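Local coordinates for protein murein peptide amidase A (Escherichia coli O157:H7, PDB 5HXD) that probably hydrolyses the gamma-D-glutamyl-diaminopimelate amide bond of murein tripeptide with the help of a zinc ion, in the breakdown of cell-wall muropeptides, at residues Met1-Arg5 with Arg64-Leu70; Leu59-Leu63 with His74-Cys78; Asn91-Val95 with Ser134-Thr138; Trp106-Val112 with Val124-Asp130; Asp158-Glu164 with Ile207-Pro213. All blocks are in the same frame, centred on the assembly; numbering follows the deposited sequence.

Contact 1: residues Met1-Arg5 with Arg64-Leu70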
# COMPACT_ATOMS: atom_id res chain seq x y z
N MET A 1 -18.39 -21.12 -16.67
CA MET A 1 -18.00 -20.86 -18.06
C MET A 1 -17.59 -19.38 -18.29
O MET A 1 -17.30 -18.99 -19.42
CB MET A 1 -19.14 -21.26 -19.01
CG MET A 1 -19.89 -22.56 -18.62
SD MET A 1 -18.78 -23.87 -18.04
CE MET A 1 -19.52 -25.37 -18.70
N THR A 2 -17.56 -18.59 -17.21
CA THR A 2 -17.33 -17.13 -17.25
C THR A 2 -15.85 -16.72 -17.28
O THR A 2 -14.99 -17.37 -16.68
CB THR A 2 -17.99 -16.43 -16.01
OG1 THR A 2 -19.33 -16.90 -15.82
CG2 THR A 2 -18.03 -14.91 -16.19
N VAL A 3 -15.56 -15.61 -17.96
CA VAL A 3 -14.21 -15.04 -17.98
C VAL A 3 -13.78 -14.49 -16.59
O VAL A 3 -12.59 -14.43 -16.28
CB VAL A 3 -14.09 -13.90 -19.05
CG1 VAL A 3 -12.63 -13.67 -19.46
CG2 VAL A 3 -14.95 -14.20 -20.28
N THR A 4 -14.76 -14.11 -15.77
CA THR A 4 -14.49 -13.51 -14.45
C THR A 4 -15.33 -14.10 -13.31
O THR A 4 -16.53 -14.34 -13.48
CB THR A 4 -14.74 -11.99 -14.44
OG1 THR A 4 -16.15 -11.73 -14.34
CG2 THR A 4 -14.17 -11.33 -15.70
N ARG A 5 -14.71 -14.30 -12.15
CA ARG A 5 -15.44 -14.60 -10.91
C ARG A 5 -16.51 -13.54 -10.63
O ARG A 5 -16.30 -12.36 -10.91
CB ARG A 5 -14.48 -14.70 -9.73
CG ARG A 5 -13.49 -15.84 -9.77
CD ARG A 5 -13.01 -16.22 -8.35
NE ARG A 5 -12.28 -15.13 -7.70
CZ ARG A 5 -11.86 -15.14 -6.44
NH1 ARG A 5 -12.11 -16.18 -5.65
NH2 ARG A 5 -11.20 -14.10 -5.96
N ARG A 64 -7.85 -11.63 -8.37
CA ARG A 64 -9.05 -12.06 -7.63
C ARG A 64 -10.30 -12.05 -8.52
O ARG A 64 -11.37 -12.49 -8.08
CB ARG A 64 -9.27 -11.15 -6.39
CG ARG A 64 -8.37 -11.49 -5.18
CD ARG A 64 -8.63 -10.61 -3.94
NE ARG A 64 -8.19 -9.22 -4.14
CZ ARG A 64 -9.00 -8.17 -4.19
NH1 ARG A 64 -10.30 -8.32 -4.04
NH2 ARG A 64 -8.50 -6.95 -4.39
N THR A 65 -10.17 -11.54 -9.74
CA THR A 65 -11.29 -11.39 -10.68
C THR A 65 -11.31 -12.46 -11.76
O THR A 65 -12.24 -13.26 -11.83
CB THR A 65 -11.27 -10.02 -11.37
OG1 THR A 65 -11.57 -9.00 -10.41
CG2 THR A 65 -12.29 -9.96 -12.50
N LEU A 66 -10.27 -12.45 -12.60
CA LEU A 66 -10.09 -13.42 -13.68
C LEU A 66 -10.31 -14.84 -13.16
O LEU A 66 -9.95 -15.16 -12.03
CB LEU A 66 -8.70 -13.27 -14.30
CG LEU A 66 -8.34 -14.28 -15.41
CD1 LEU A 66 -9.35 -14.22 -16.57
CD2 LEU A 66 -6.90 -14.13 -15.90
N THR A 67 -10.93 -15.69 -13.98
CA THR A 67 -11.21 -17.05 -13.56
C THR A 67 -9.90 -17.80 -13.52
O THR A 67 -9.12 -17.72 -14.47
CB THR A 67 -12.22 -17.73 -14.49
OG1 THR A 67 -13.33 -16.85 -14.70
CG2 THR A 67 -12.72 -19.04 -13.87
N PRO A 68 -9.61 -18.49 -12.40
CA PRO A 68 -8.29 -19.06 -12.11
C PRO A 68 -7.72 -19.94 -13.22
O PRO A 68 -6.54 -19.77 -13.55
CB PRO A 68 -8.53 -19.87 -10.84
CG PRO A 68 -9.59 -19.16 -10.16
CD PRO A 68 -10.49 -18.57 -11.22
N SER A 69 -8.53 -20.84 -13.78
CA SER A 69 -8.07 -21.77 -14.83
C SER A 69 -7.31 -21.08 -15.96
O SER A 69 -6.37 -21.65 -16.52
CB SER A 69 -9.27 -22.53 -15.44
OG SER A 69 -10.26 -22.83 -14.47
N LEU A 70 -7.73 -19.86 -16.29
CA LEU A 70 -7.22 -19.10 -17.43
C LEU A 70 -5.89 -18.35 -17.19
O LEU A 70 -5.40 -17.67 -18.10
CB LEU A 70 -8.27 -18.08 -17.89
CG LEU A 70 -9.72 -18.50 -18.15
CD1 LEU A 70 -10.66 -17.28 -18.18
CD2 LEU A 70 -9.83 -19.31 -19.44
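The Arg5 side chain lies along the backbone of Arg64 and Thr65 and grips Arg64 O side-on. Arg5 NE bonds to Arg64 O at 2.8 Å. Arg5 NH2 reaches the same Arg64 O at 2.7 Å. The oxygen sits in the guanidinium plane, while NE stands well above the carbonyl plane of Arg64. A bend at chi3 (-63°) turns the guanidinium onto this carbonyl. Arg5 NH2 also bonds to Ala12 O. The Arg64 side chain leads away, to Arg10 O and to Ser60 OG.

The backbones are joined next to this grip. Arg5 N donates to Thr65 O at 2.7 Å, and Thr67 N donates to Val3 O at 3.1 Å. The two bonds flank a single bridge between Thr4 and Leu66. Thr67 OG1 adds a bond to Thr2 O at 2.6 Å, coming in from above that carbonyl plane. The Thr4 and Thr65 side chains lie side by side, with Thr4 CB 3.7 Å from Thr65 CG2. Val3 CG1 makes looser apolar contacts with a methyl of Leu66 and one of Leu70.

This is an irregular N-terminal arm held by one isolated beta bridge at the C-terminal end of helix 53-65, where an arginine takes up a carbonyl of the last turn.

Contact 2: residues Leu59-Leu63 with His74-Cys78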
# COMPACT_ATOMS: atom_id res chain seq x y z
N LEU A 59 -3.48 -5.23 -9.59
CA LEU A 59 -3.06 -6.61 -9.83
C LEU A 59 -3.72 -7.60 -8.86
O LEU A 59 -4.04 -8.71 -9.25
CB LEU A 59 -1.54 -6.73 -9.73
CG LEU A 59 -0.96 -8.11 -10.05
CD1 LEU A 59 -1.39 -8.56 -11.43
CD2 LEU A 59 0.56 -8.08 -9.92
N SER A 60 -3.91 -7.19 -7.61
CA SER A 60 -4.60 -8.02 -6.62
C SER A 60 -6.07 -8.19 -6.98
O SER A 60 -6.68 -9.21 -6.66
CB SER A 60 -4.48 -7.40 -5.21
OG SER A 60 -5.14 -8.21 -4.24
N CYS A 61 -6.63 -7.17 -7.64
CA CYS A 61 -8.03 -7.21 -8.07
C CYS A 61 -8.16 -8.10 -9.29
O CYS A 61 -9.09 -8.90 -9.39
CB CYS A 61 -8.54 -5.80 -8.39
SG CYS A 61 -8.99 -4.83 -6.93
N ALA A 62 -7.22 -7.95 -10.21
CA ALA A 62 -7.21 -8.76 -11.41
C ALA A 62 -7.01 -10.22 -11.06
O ALA A 62 -7.70 -11.07 -11.59
CB ALA A 62 -6.13 -8.29 -12.34
N LEU A 63 -6.10 -10.50 -10.14
CA LEU A 63 -5.84 -11.86 -9.70
C LEU A 63 -7.06 -12.47 -9.02
O LEU A 63 -7.28 -13.68 -9.11
CB LEU A 63 -4.63 -11.88 -8.77
CG LEU A 63 -4.12 -13.19 -8.17
CD1 LEU A 63 -3.78 -14.18 -9.23
CD2 LEU A 63 -2.89 -12.90 -7.36
N HIS A 74 2.85 -16.29 -13.66
CA HIS A 74 3.10 -16.18 -12.22
C HIS A 74 2.94 -14.74 -11.71
O HIS A 74 3.18 -13.78 -12.44
CB HIS A 74 4.52 -16.65 -11.88
CG HIS A 74 4.84 -18.03 -12.38
ND1 HIS A 74 4.18 -19.15 -11.94
CD2 HIS A 74 5.78 -18.46 -13.24
CE1 HIS A 74 4.68 -20.22 -12.54
NE2 HIS A 74 5.66 -19.83 -13.33
N VAL A 75 2.58 -14.60 -10.43
CA VAL A 75 2.27 -13.29 -9.86
C VAL A 75 2.88 -13.06 -8.48
O VAL A 75 2.74 -13.89 -7.58
CB VAL A 75 0.73 -13.07 -9.77
CG1 VAL A 75 0.41 -11.78 -9.01
CG2 VAL A 75 0.10 -13.07 -11.16
N VAL A 76 3.57 -11.92 -8.36
CA VAL A 76 3.99 -11.36 -7.07
C VAL A 76 3.34 -9.98 -6.85
O VAL A 76 3.69 -9.01 -7.52
CB VAL A 76 5.53 -11.21 -7.00
CG1 VAL A 76 5.95 -10.41 -5.76
CG2 VAL A 76 6.20 -12.57 -7.08
N LEU A 77 2.39 -9.90 -5.93
CA LEU A 77 1.69 -8.63 -5.68
C LEU A 77 2.59 -7.58 -5.02
O LEU A 77 2.50 -6.40 -5.36
CB LEU A 77 0.47 -8.86 -4.80
CG LEU A 77 -0.66 -9.63 -5.46
CD1 LEU A 77 -1.76 -9.92 -4.48
CD2 LEU A 77 -1.18 -8.80 -6.60
N CYS A 78 3.45 -8.00 -4.10
CA CYS A 78 4.23 -7.02 -3.36
C CYS A 78 5.66 -7.51 -3.08
O CYS A 78 5.91 -8.35 -2.21
CB CYS A 78 3.51 -6.67 -2.05
SG CYS A 78 4.08 -5.18 -1.26
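Leu59 and Leu63, one turn apart on the helix, reach tip to tip toward Val75 on the strand. These leucine-valine contacts form one apolar set. Leu59 CD2 meets Val75 CG1 at 3.8 Å, and Leu63 CD2 meets the same Val75 CG1 at 3.9 Å. One valine methyl thus serves both leucines. Both leucines have the same shape, with CG opposite the backbone N (chi1 -176° in Leu59), which sends their methyls out from the helix toward the strand.

A second apolar set centres on Leu77. Its side chain slants across Leu59, where Leu77 CD2 lies 3.5 Å from Leu59 CG. Leu77 CD1 rests on Ser60 CB at 3.8 Å and is 4.3 Å from Leu63 CD2. Leu77 CD2 also lies against the helix backbone, 3.3 Å from Ser60 N.

Polar interactions all run elsewhere. No hydrogen bond joins the two segments. Ser60 OG is bonded to Leu86 O of the second subunit and to Arg64 NE. Cys78, at the end of the segment 74-78, forms a disulfide with Cys84.

In the fold, the contact belongs to a beta-alpha-beta crossover. Strand 43-45 leads into helix 53-65, which packs against the sheet before the chain returns as strand 74-76. Met227 of helix 224-230 and Ile44 of the neighbouring strand also touch Leu59.

All the touching residues are buried. The contact is mainly between aliphatic groups, with the backbone N and hydroxyl of Ser60 beside the Leu77 methyls. The helix and strand are thus held together here by van der Waals packing and the exclusion of water, without directional bonds.

Contact 3: residues Asn91-Val95 with Ser134-Thr138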
# COMPACT_ATOMS: atom_id res chain seq x y z
N ASN A 91 12.79 -0.18 1.38
CA ASN A 91 12.49 -1.20 2.40
C ASN A 91 12.86 -0.69 3.81
O ASN A 91 13.17 0.49 3.99
CB ASN A 91 13.17 -2.55 2.09
CG ASN A 91 14.69 -2.56 2.36
OD1 ASN A 91 15.29 -1.56 2.74
ND2 ASN A 91 15.31 -3.72 2.15
N ALA A 92 12.83 -1.58 4.79
CA ALA A 92 12.94 -1.16 6.18
C ALA A 92 14.35 -0.66 6.52
O ALA A 92 14.58 -0.16 7.63
CB ALA A 92 12.52 -2.31 7.09
N ASN A 93 15.28 -0.80 5.58
CA ASN A 93 16.67 -0.35 5.73
C ASN A 93 16.99 0.99 5.06
O ASN A 93 18.15 1.39 4.97
CB ASN A 93 17.63 -1.38 5.15
CG ASN A 93 17.98 -2.48 6.12
OD1 ASN A 93 17.90 -2.31 7.34
ND2 ASN A 93 18.38 -3.63 5.59
N GLY A 94 15.97 1.67 4.54
CA GLY A 94 16.23 2.87 3.75
C GLY A 94 16.93 2.58 2.42
O GLY A 94 17.46 3.49 1.78
N VAL A 95 16.92 1.32 2.01
CA VAL A 95 17.47 0.90 0.73
C VAL A 95 16.42 1.00 -0.39
O VAL A 95 15.28 0.57 -0.21
CB VAL A 95 18.01 -0.54 0.79
CG1 VAL A 95 18.50 -0.99 -0.57
CG2 VAL A 95 19.14 -0.64 1.83
N SER A 134 22.22 -6.86 -1.39
CA SER A 134 22.23 -6.97 0.07
C SER A 134 20.87 -7.38 0.69
O SER A 134 20.83 -8.19 1.62
CB SER A 134 22.69 -5.65 0.70
OG SER A 134 21.64 -4.69 0.84
N GLU A 135 19.77 -6.83 0.18
CA GLU A 135 18.51 -6.89 0.92
C GLU A 135 17.76 -8.23 0.76
O GLU A 135 17.78 -8.84 -0.31
CB GLU A 135 17.61 -5.72 0.51
CG GLU A 135 18.24 -4.35 0.75
CD GLU A 135 18.72 -4.15 2.19
OE1 GLU A 135 17.88 -3.97 3.11
OE2 GLU A 135 19.96 -4.18 2.38
N PRO A 136 17.08 -8.68 1.84
CA PRO A 136 16.39 -9.97 1.81
C PRO A 136 15.29 -10.01 0.76
O PRO A 136 15.19 -11.02 0.06
CB PRO A 136 15.80 -10.10 3.23
CG PRO A 136 15.85 -8.76 3.81
CD PRO A 136 16.94 -8.00 3.13
N GLU A 137 14.50 -8.95 0.64
CA GLU A 137 13.53 -8.83 -0.44
C GLU A 137 14.18 -9.02 -1.81
O GLU A 137 13.57 -9.61 -2.71
CB GLU A 137 12.84 -7.47 -0.41
CG GLU A 137 11.95 -7.22 0.78
CD GLU A 137 12.69 -6.64 1.96
OE1 GLU A 137 13.91 -6.40 1.86
OE2 GLU A 137 12.04 -6.44 3.01
N THR A 138 15.41 -8.53 -1.99
CA THR A 138 16.08 -8.63 -3.28
C THR A 138 16.56 -10.04 -3.60
O THR A 138 16.36 -10.57 -4.70
CB THR A 138 17.28 -7.70 -3.35
OG1 THR A 138 16.85 -6.35 -3.09
CG2 THR A 138 17.98 -7.81 -4.72
O HOH W 1 12.26 -4.19 4.56
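Glu135 OE1 receives two amides at once, and this is the dense part of the contact. Asn91 ND2 bonds to Glu135 OE1 at 2.8 Å, on the lone pair pointing away from the other carboxylate oxygen. Asn93 ND2 bonds to Glu135 OE1 at 2.6 Å, on the lone pair facing that other oxygen. The two donors thus fill different lone pairs of one atom. Each amide is turned steeply against the carboxylate, by 66° for Asn91. Glu135 is bent at chi2 (-54°), and this folds the carboxylate back toward the loop. Val95 closes in on the same side chain, with CG1 3.6 Å from Glu135 CG.

Asn91 ND2 spends its second hydrogen on Glu137 OE1 at 3.0 Å, reaching it from above the carboxylate plane. Its other end is used too: Asn91 OD1 accepts from Asn93 N, which makes an Asx turn inside a type I turn running from Asn91 to Gly94. On the partner side, Glu135 is the N-cap residue of helix 136-148. A buried asparagine therefore links the loop turn to the first turn of a helix. Asn100, through OD1, bonds to both Glu135 N and Thr138 OG1.

The solvent side is looser. Asn93 is exposed there, and its ND2 bond is the one it makes across the contact. Near Ala92 the segments do not meet directly, and a water links them. It accepts from Ala92 N at 2.7 Å and donates to Glu137 OE2 at 2.7 Å. Glu137 OE2 also takes a bond from Leu24 N.

Contact 4: residues Trp106-Val112 with Val124-Asp130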
# COMPACT_ATOMS: atom_id res chain seq x y z
N TRP A 106 25.75 -2.24 -10.57
CA TRP A 106 25.45 -1.88 -9.18
C TRP A 106 26.52 -0.97 -8.61
O TRP A 106 27.70 -1.27 -8.70
CB TRP A 106 25.31 -3.12 -8.28
CG TRP A 106 24.89 -2.79 -6.84
CD1 TRP A 106 23.61 -2.72 -6.35
CD2 TRP A 106 25.75 -2.48 -5.74
NE1 TRP A 106 23.62 -2.38 -5.02
CE2 TRP A 106 24.92 -2.22 -4.61
CE3 TRP A 106 27.14 -2.37 -5.58
CZ2 TRP A 106 25.44 -1.88 -3.35
CZ3 TRP A 106 27.66 -2.03 -4.32
CH2 TRP A 106 26.80 -1.79 -3.23
N LYS A 107 26.08 0.13 -8.00
CA LYS A 107 26.99 1.08 -7.37
C LYS A 107 26.63 1.36 -5.92
O LYS A 107 25.48 1.61 -5.59
CB LYS A 107 27.01 2.40 -8.15
CG LYS A 107 27.84 2.32 -9.44
CD LYS A 107 29.24 1.77 -9.15
CE LYS A 107 30.17 1.92 -10.34
NZ LYS A 107 31.59 2.07 -9.89
N GLU A 108 27.65 1.30 -5.07
CA GLU A 108 27.50 1.57 -3.63
C GLU A 108 27.15 3.03 -3.36
O GLU A 108 27.41 3.89 -4.18
CB GLU A 108 28.79 1.22 -2.89
CG GLU A 108 28.69 1.22 -1.37
CD GLU A 108 30.03 1.03 -0.69
OE1 GLU A 108 30.75 0.08 -1.06
OE2 GLU A 108 30.37 1.82 0.22
N GLY A 109 26.56 3.30 -2.20
CA GLY A 109 26.38 4.67 -1.73
C GLY A 109 24.94 5.12 -1.79
O GLY A 109 24.04 4.44 -1.30
N GLU A 110 24.70 6.26 -2.43
CA GLU A 110 23.39 6.87 -2.36
C GLU A 110 22.67 6.94 -3.71
O GLU A 110 23.29 6.97 -4.77
CB GLU A 110 23.50 8.27 -1.75
CG GLU A 110 23.87 8.28 -0.27
CD GLU A 110 24.09 9.69 0.28
OE1 GLU A 110 23.56 10.67 -0.30
OE2 GLU A 110 24.81 9.82 1.29
N THR A 111 21.35 6.95 -3.65
CA THR A 111 20.53 7.12 -4.83
C THR A 111 19.48 8.14 -4.46
O THR A 111 19.18 8.29 -3.28
CB THR A 111 19.90 5.78 -5.30
OG1 THR A 111 19.13 5.99 -6.48
CG2 THR A 111 19.01 5.19 -4.22
N VAL A 112 18.96 8.87 -5.44
CA VAL A 112 17.99 9.93 -5.18
C VAL A 112 16.74 9.78 -6.05
O VAL A 112 16.84 9.57 -7.25
CB VAL A 112 18.59 11.35 -5.41
CG1 VAL A 112 19.55 11.73 -4.29
CG2 VAL A 112 19.27 11.46 -6.79
N VAL A 124 15.68 13.45 -2.86
CA VAL A 124 15.47 12.59 -1.69
C VAL A 124 16.41 11.39 -1.68
O VAL A 124 16.33 10.50 -2.53
CB VAL A 124 14.04 12.09 -1.62
CG1 VAL A 124 13.80 11.45 -0.26
CG2 VAL A 124 13.07 13.24 -1.88
N VAL A 125 17.28 11.34 -0.68
CA VAL A 125 18.34 10.34 -0.62
C VAL A 125 17.86 8.98 -0.09
O VAL A 125 17.11 8.90 0.89
CB VAL A 125 19.53 10.85 0.25
CG1 VAL A 125 20.56 9.75 0.51
CG2 VAL A 125 20.20 12.03 -0.42
N LEU A 126 18.29 7.91 -0.78
CA LEU A 126 18.12 6.54 -0.30
C LEU A 126 19.44 5.79 -0.39
O LEU A 126 20.38 6.27 -1.01
CB LEU A 126 17.04 5.81 -1.09
CG LEU A 126 15.57 6.23 -0.90
CD1 LEU A 126 14.62 5.31 -1.66
CD2 LEU A 126 15.21 6.25 0.57
N LEU A 127 19.50 4.62 0.22
CA LEU A 127 20.69 3.76 0.14
C LEU A 127 20.60 2.63 -0.95
O LEU A 127 19.51 2.14 -1.29
CB LEU A 127 20.95 3.14 1.52
CG LEU A 127 21.30 4.04 2.72
CD1 LEU A 127 21.45 3.17 3.94
CD2 LEU A 127 22.58 4.78 2.49
N THR A 128 21.74 2.21 -1.50
CA THR A 128 21.73 1.17 -2.54
C THR A 128 22.05 -0.23 -1.98
O THR A 128 22.09 -1.21 -2.73
CB THR A 128 22.73 1.48 -3.70
OG1 THR A 128 24.08 1.42 -3.22
CG2 THR A 128 22.46 2.84 -4.32
N GLY A 129 22.26 -0.31 -0.66
CA GLY A 129 22.69 -1.55 -0.04
C GLY A 129 24.17 -1.49 0.27
O GLY A 129 24.92 -0.75 -0.35
N ASP A 130 24.61 -2.24 1.27
CA ASP A 130 26.03 -2.20 1.61
C ASP A 130 26.78 -3.21 0.75
O ASP A 130 28.00 -3.29 0.79
CB ASP A 130 26.26 -2.46 3.11
CG ASP A 130 25.59 -3.73 3.60
OD1 ASP A 130 25.80 -4.82 3.00
OD2 ASP A 130 24.86 -3.64 4.60
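Segments 106-112 and 124-130 run antiparallel, and the N-to-C directions of strands 110-112 and 124-127 are 140° apart. Thr111 and Leu126 form the hydrogen-bonded pair. Thr111 N donates to Leu126 O at 2.9 Å, and Leu126 N donates back to Thr111 O at 2.7 Å. Glu110 with Leu127 and Val112 with Val125 are non-hydrogen-bonded pairs on either side of it. Beyond the strands, Thr128 N still reaches Gly109 O at 3.2 Å.

Thr128 makes further polar bonds there. Its OG1 donates to Lys107 O at 2.8 Å. Trp106 NE1 bonds to Thr128 O at 3.0 Å, with that oxygen close to the indole plane. Gly129 O also lies at the ring edge, beside CZ2. Thr128 O has a second donor in Asn100 ND2.

The side chains of Glu110, Val112, Val125 and Leu127 share one face. There Val112 CG1 touches Val125 CG2 at 3.9 Å, and the extended Glu110 side chain slants across Val125, its CG, CD and OE1 all near Val125 CG1. On the other face Thr111 CG2 meets Leu126 CB at 3.7 Å. Leu126 also packs on Gly11 of the second subunit, and its side chain is about 6 Å from that of His49, a predicted zinc ligand.

The pairing is that of a two-stranded beta hairpin, 110-114 with 122-127, whose Leu126 face approaches the zinc site.

Contact 5: residues Asp158-Glu164 with Ile207-Pro213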
# COMPACT_ATOMS: atom_id res chain seq x y z
N ASP A 158 4.95 3.37 -10.30
CA ASP A 158 4.34 4.72 -10.31
C ASP A 158 5.40 5.79 -10.48
O ASP A 158 6.53 5.61 -10.02
CB ASP A 158 3.63 5.04 -8.99
CG ASP A 158 2.20 4.64 -8.99
OD1 ASP A 158 1.71 4.20 -10.05
OD2 ASP A 158 1.58 4.76 -7.91
N PRO A 159 5.04 6.95 -11.06
CA PRO A 159 3.79 7.29 -11.72
C PRO A 159 4.06 7.85 -13.11
O PRO A 159 3.43 8.84 -13.50
CB PRO A 159 3.21 8.36 -10.80
CG PRO A 159 4.50 9.08 -10.25
CD PRO A 159 5.70 8.19 -10.62
N LEU A 160 4.98 7.23 -13.84
CA LEU A 160 5.54 7.84 -15.05
C LEU A 160 4.71 7.60 -16.31
O LEU A 160 5.11 8.03 -17.39
CB LEU A 160 6.96 7.35 -15.26
CG LEU A 160 7.82 7.71 -14.05
CD1 LEU A 160 9.24 7.28 -14.30
CD2 LEU A 160 7.74 9.21 -13.74
N ALA A 161 3.58 6.92 -16.15
CA ALA A 161 2.55 6.84 -17.19
C ALA A 161 3.06 6.35 -18.56
O ALA A 161 2.85 7.02 -19.58
CB ALA A 161 1.86 8.20 -17.34
N CYS A 162 3.69 5.18 -18.58
CA CYS A 162 4.22 4.65 -19.82
C CYS A 162 4.68 3.20 -19.69
O CYS A 162 4.85 2.70 -18.58
CB CYS A 162 5.40 5.50 -20.29
SG CYS A 162 6.77 5.45 -19.13
N ILE A 163 4.87 2.55 -20.84
CA ILE A 163 5.37 1.18 -20.92
C ILE A 163 6.82 1.19 -21.40
O ILE A 163 7.09 1.56 -22.55
CB ILE A 163 4.54 0.33 -21.89
CG1 ILE A 163 3.06 0.36 -21.51
CG2 ILE A 163 5.05 -1.11 -21.92
CD1 ILE A 163 2.77 -0.21 -20.17
N GLU A 164 7.75 0.78 -20.54
CA GLU A 164 9.17 0.79 -20.92
C GLU A 164 9.65 -0.57 -21.39
O GLU A 164 10.05 -1.40 -20.57
CB GLU A 164 10.03 1.22 -19.75
CG GLU A 164 9.67 2.56 -19.20
CD GLU A 164 10.37 2.83 -17.90
OE1 GLU A 164 11.62 2.74 -17.87
OE2 GLU A 164 9.66 3.14 -16.92
N ILE A 207 10.09 -5.76 -18.59
CA ILE A 207 9.33 -4.62 -19.05
C ILE A 207 8.83 -3.90 -17.82
O ILE A 207 8.16 -4.52 -16.99
CB ILE A 207 8.12 -5.03 -19.91
CG1 ILE A 207 8.53 -5.48 -21.31
CG2 ILE A 207 7.13 -3.89 -20.05
CD1 ILE A 207 7.34 -5.86 -22.18
N THR A 208 9.13 -2.62 -17.68
CA THR A 208 8.48 -1.89 -16.60
C THR A 208 7.27 -1.14 -17.16
O THR A 208 7.37 -0.37 -18.12
CB THR A 208 9.45 -0.92 -15.87
OG1 THR A 208 10.05 -0.03 -16.81
CG2 THR A 208 10.53 -1.70 -15.16
N ALA A 209 6.12 -1.43 -16.57
CA ALA A 209 4.88 -0.75 -16.90
C ALA A 209 4.59 0.30 -15.85
O ALA A 209 4.15 -0.04 -14.74
CB ALA A 209 3.73 -1.75 -16.99
N GLU A 210 4.81 1.58 -16.17
CA GLU A 210 4.55 2.66 -15.20
C GLU A 210 3.13 3.21 -15.31
O GLU A 210 2.76 3.83 -16.31
CB GLU A 210 5.54 3.81 -15.40
CG GLU A 210 6.97 3.43 -15.18
CD GLU A 210 7.46 3.91 -13.85
OE1 GLU A 210 6.61 4.24 -13.00
OE2 GLU A 210 8.70 3.96 -13.66
N PHE A 211 2.33 2.96 -14.28
CA PHE A 211 1.01 3.57 -14.17
C PHE A 211 1.14 5.08 -14.21
O PHE A 211 2.21 5.63 -13.98
CB PHE A 211 0.34 3.16 -12.87
CG PHE A 211 -0.62 2.02 -13.01
CD1 PHE A 211 -0.56 1.18 -14.11
CD2 PHE A 211 -1.58 1.80 -12.04
CE1 PHE A 211 -1.45 0.12 -14.22
CE2 PHE A 211 -2.48 0.75 -12.15
CZ PHE A 211 -2.42 -0.10 -13.25
N PRO A 212 0.03 5.77 -14.50
CA PRO A 212 0.06 7.22 -14.31
C PRO A 212 -0.30 7.51 -12.86
O PRO A 212 -0.59 6.56 -12.13
CB PRO A 212 -1.00 7.72 -15.27
CG PRO A 212 -2.03 6.61 -15.26
CD PRO A 212 -1.25 5.31 -15.07
N PRO A 213 -0.27 8.79 -12.44
CA PRO A 213 -0.86 9.06 -11.13
C PRO A 213 -2.34 8.72 -11.19
O PRO A 213 -3.05 9.21 -12.07
CB PRO A 213 -0.63 10.55 -10.94
CG PRO A 213 0.55 10.86 -11.81
CD PRO A 213 0.40 9.97 -13.01
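The carboxylates of Glu164 and Glu210 lie nearly coplanar, 7° apart, on the same face of the sheet. Glu164 OE2 comes 3.5 Å from Glu210 OE2, and no hydrogen bond joins these two acceptors. A bend at chi2 (-103°) turns the Glu210 group over the loop, where Leu160 runs alongside it. Leu160 CG is 3.8 Å from Glu210 OE1. The Asp158 carboxylate and the Phe211 ring are inclined by 32°; Asp158 OD1 approaches Phe211 CB. The same ring meets Tyr223.

Antiparallel pairing holds the backbones. Cys162 N bonds to Glu210 O at 2.8 Å, and Glu210 N bonds to Cys162 O at 2.7 Å. Glu164 and Thr208 form a second hydrogen-bonded pair. Ala161, with positive phi, and Cys162 together face Glu210 in a G1 bulge. Ala161 N then bonds to Phe211 O at 2.9 Å. A cis peptide precedes Pro159, whose CB packs on Pro213 CG at 3.8 Å. On the opposite sheet face Ile163 CD1 touches Ala209 CB at 3.7 Å.

Glu210 is the predicted proton donor/acceptor, and its side chain is about 4 Å from the zinc ion. Two backbone bonds and the bulge set the Glu210 backbone, while its carboxylate receives no hydrogen bond from the segment 158-164.

Contacts 1 and 2 share helix 53-65, with centres about 14 Å apart, and their segments alternate along the chain. Both close before contact 3 opens. Contact 2 packs that helix on the central mixed sheet. Contact 5, last along the chain, lies on the same sheet, with its centre about 16 Å from that of contact 2. Contacts 3 and 4 sit together, their centres about 11 Å apart, with contact 4 nested in the loop that contact 3 closes. They touch where Gly94 O meets Leu127 N. Contact 1 is about 42 Å from contact 4 between centres, across the chain's centre. Contacts 1, 2, 4 and 5 also reach the second subunit, so the homodimer draws on several parts of the fold.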